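Local coordinates for intracellular protein transport protein USO1 (Saccharomyces cerevisiae S288c, PDB 6LSU), which is required for protein transport from the endoplasmic reticulum to the Golgi complex, as a homodimeric membrane tether with globular heads and a coiled-coil tail, at residues His371-Phe376 with Met436-Leu441. Sequence-based numbering, arbitrary orientation.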
loop_
_atom_site.group_PDB
_atom_site.type_symbol
_atom_site.label_atom_id
_atom_site.label_comp_id
_atom_site.label_asym_id
_atom_site.label_seq_id
_atom_site.Cartn_x
_atom_site.Cartn_y
_atom_site.Cartn_z
ATOM N N HIS A 371 12.566 20.676 0.115
ATOM C CA HIS A 371 11.500 21.620 0.545
ATOM C C HIS A 371 10.484 20.859 1.430
ATOM O O HIS A 371 10.098 21.376 2.535
ATOM C CB HIS A 371 10.813 22.269 -0.676
ATOM C CG HIS A 371 9.727 23.170 -0.219
ATOM N ND1 HIS A 371 8.449 23.055 -0.607
ATOM C CD2 HIS A 371 9.733 24.074 0.761
ATOM C CE1 HIS A 371 7.701 23.868 0.098
ATOM N NE2 HIS A 371 8.465 24.505 0.936
ATOM N N ALA A 372 10.043 19.682 0.977
ATOM C CA ALA A 372 9.153 18.793 1.777
ATOM C C ALA A 372 9.843 18.362 3.084
ATOM O O ALA A 372 9.260 18.583 4.148
ATOM C CB ALA A 372 8.637 17.623 0.950
ATOM N N GLN A 373 11.071 17.908 3.026
ATOM C CA GLN A 373 11.871 17.508 4.210
ATOM C C GLN A 373 12.129 18.682 5.167
ATOM O O GLN A 373 11.976 18.514 6.434
ATOM C CB GLN A 373 13.187 16.906 3.738
ATOM C CG GLN A 373 12.943 15.609 2.974
ATOM C CD GLN A 373 14.129 15.173 2.162
ATOM O OE1 GLN A 373 15.036 15.944 1.907
ATOM N NE2 GLN A 373 14.169 13.902 1.810
ATOM N N LEU A 374 12.565 19.841 4.639
ATOM C CA LEU A 374 12.800 20.990 5.548
ATOM C C LEU A 374 11.468 21.495 6.141
ATOM O O LEU A 374 11.455 21.900 7.276
ATOM C CB LEU A 374 13.594 22.057 4.800
ATOM C CG LEU A 374 15.048 21.656 4.568
ATOM C CD1 LEU A 374 15.706 22.616 3.619
ATOM C CD2 LEU A 374 15.818 21.637 5.866
ATOM N N GLU A 375 10.335 21.317 5.478
ATOM C CA GLU A 375 9.056 21.775 6.069
ATOM C C GLU A 375 8.659 20.790 7.167
ATOM O O GLU A 375 8.235 21.240 8.278
ATOM C CB GLU A 375 8.029 21.944 4.963
ATOM C CG GLU A 375 8.199 23.278 4.281
ATOM C CD GLU A 375 7.798 24.447 5.172
ATOM O OE1 GLU A 375 8.700 25.195 5.680
ATOM O OE2 GLU A 375 6.580 24.611 5.367
ATOM N N PHE A 376 8.849 19.500 6.849
ATOM C CA PHE A 376 8.595 18.344 7.742
ATOM C C PHE A 376 9.298 18.533 9.086
ATOM O O PHE A 376 8.685 18.361 10.155
ATOM C CB PHE A 376 9.043 17.055 7.057
ATOM C CG PHE A 376 8.417 15.841 7.686
ATOM C CD1 PHE A 376 7.095 15.525 7.423
ATOM C CD2 PHE A 376 9.149 15.059 8.570
ATOM C CE1 PHE A 376 6.520 14.419 8.017
ATOM C CE2 PHE A 376 8.566 13.980 9.193
ATOM C CZ PHE A 376 7.259 13.656 8.926
ATOM N N MET A 436 15.977 10.963 3.185
ATOM C CA MET A 436 16.474 10.490 1.857
ATOM C C MET A 436 17.136 11.636 1.096
ATOM O O MET A 436 16.468 12.674 0.908
ATOM C CB MET A 436 15.329 9.938 1.010
ATOM C CG MET A 436 15.838 9.192 -0.161
ATOM S SD MET A 436 16.466 7.656 0.452
ATOM C CE MET A 436 14.897 6.779 0.622
ATOM N N ASP A 437 18.392 11.420 0.683
ATOM C CA ASP A 437 19.203 12.303 -0.214
ATOM C C ASP A 437 19.377 13.705 0.356
ATOM O O ASP A 437 19.513 14.634 -0.428
ATOM C CB ASP A 437 18.553 12.424 -1.582
ATOM C CG ASP A 437 18.575 11.108 -2.307
ATOM O OD1 ASP A 437 19.651 10.456 -2.273
ATOM O OD2 ASP A 437 17.527 10.755 -2.900
ATOM N N ASN A 438 19.445 13.832 1.678
ATOM C CA ASN A 438 19.601 15.117 2.399
ATOM C C ASN A 438 20.690 14.963 3.465
ATOM O O ASN A 438 20.383 14.832 4.712
ATOM C CB ASN A 438 18.246 15.476 2.966
ATOM C CG ASN A 438 18.106 16.930 3.309
ATOM O OD1 ASN A 438 19.103 17.597 3.657
ATOM N ND2 ASN A 438 16.861 17.416 3.257
ATOM N N PHE A 439 21.934 14.958 3.021
ATOM C CA PHE A 439 23.128 14.874 3.899
ATOM C C PHE A 439 23.077 15.865 5.067
ATOM O O PHE A 439 23.384 15.481 6.191
ATOM C CB PHE A 439 24.424 15.080 3.123
ATOM C CG PHE A 439 25.597 15.172 4.071
ATOM C CD1 PHE A 439 26.152 14.032 4.648
ATOM C CD2 PHE A 439 26.115 16.413 4.437
ATOM C CE1 PHE A 439 27.209 14.139 5.538
ATOM C CE2 PHE A 439 27.160 16.514 5.341
ATOM C CZ PHE A 439 27.700 15.381 5.895
ATOM N N ASP A 440 22.730 17.114 4.832
ATOM C CA ASP A 440 22.732 18.146 5.910
ATOM C C ASP A 440 21.743 17.704 6.986
ATOM O O ASP A 440 22.032 17.795 8.218
ATOM C CB ASP A 440 22.418 19.540 5.355
ATOM C CG ASP A 440 23.348 19.994 4.216
ATOM O OD1 ASP A 440 24.539 19.576 4.218
ATOM O OD2 ASP A 440 22.859 20.772 3.316
ATOM N N LEU A 441 20.588 17.198 6.580
ATOM C CA LEU A 441 19.531 16.895 7.576
ATOM C C LEU A 441 19.921 15.617 8.345
ATOM O O LEU A 441 19.567 15.435 9.534
ATOM C CB LEU A 441 18.227 16.725 6.804
ATOM C CG LEU A 441 16.961 16.996 7.606
ATOM C CD1 LEU A 441 17.016 18.350 8.294
ATOM C CD2 LEU A 441 15.774 16.937 6.670
#
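Gln373 reaches from helix 370-376 to the turn between helices 421-435 and 439-459, and its amide bonds there at both ends. Gln373 NE2 donates to Met436 O at 2.8 Å, in the carbonyl plane and on a lone pair. It also donates to Ala433 O, so one amide nitrogen serves a carbonyl in the last turn of helix 421-435 and another just beyond it. Gln373 OE1 accepts from Asn438 ND2 at 2.7 Å. This donor sits above the carbonyl plane, and the two amide planes are turned 37° apart. Asn438 has CG anti to the backbone N (chi1 -160°), which brings the amide toward Gln373; its OD1 accepts a weak capping bond from Leu441 N.

Apolar contact is thinner. Leu441 CD2 lies 3.9 Å from Gln373 CB, and Leu441 CD1 meets Leu374 CD2 at 4.3 Å.

Replacing Gln373 by a leucine would probably leave Met436 O, Ala433 O and Asn438 ND2 without these mates and let the Asn438 amide turn more easily. The contact joins ARM 7 to the start of ARM 8 in the globular head. Its chemistry is mainly polar: the buried amide of Gln373 matches polar groups around the turn from a separate helix.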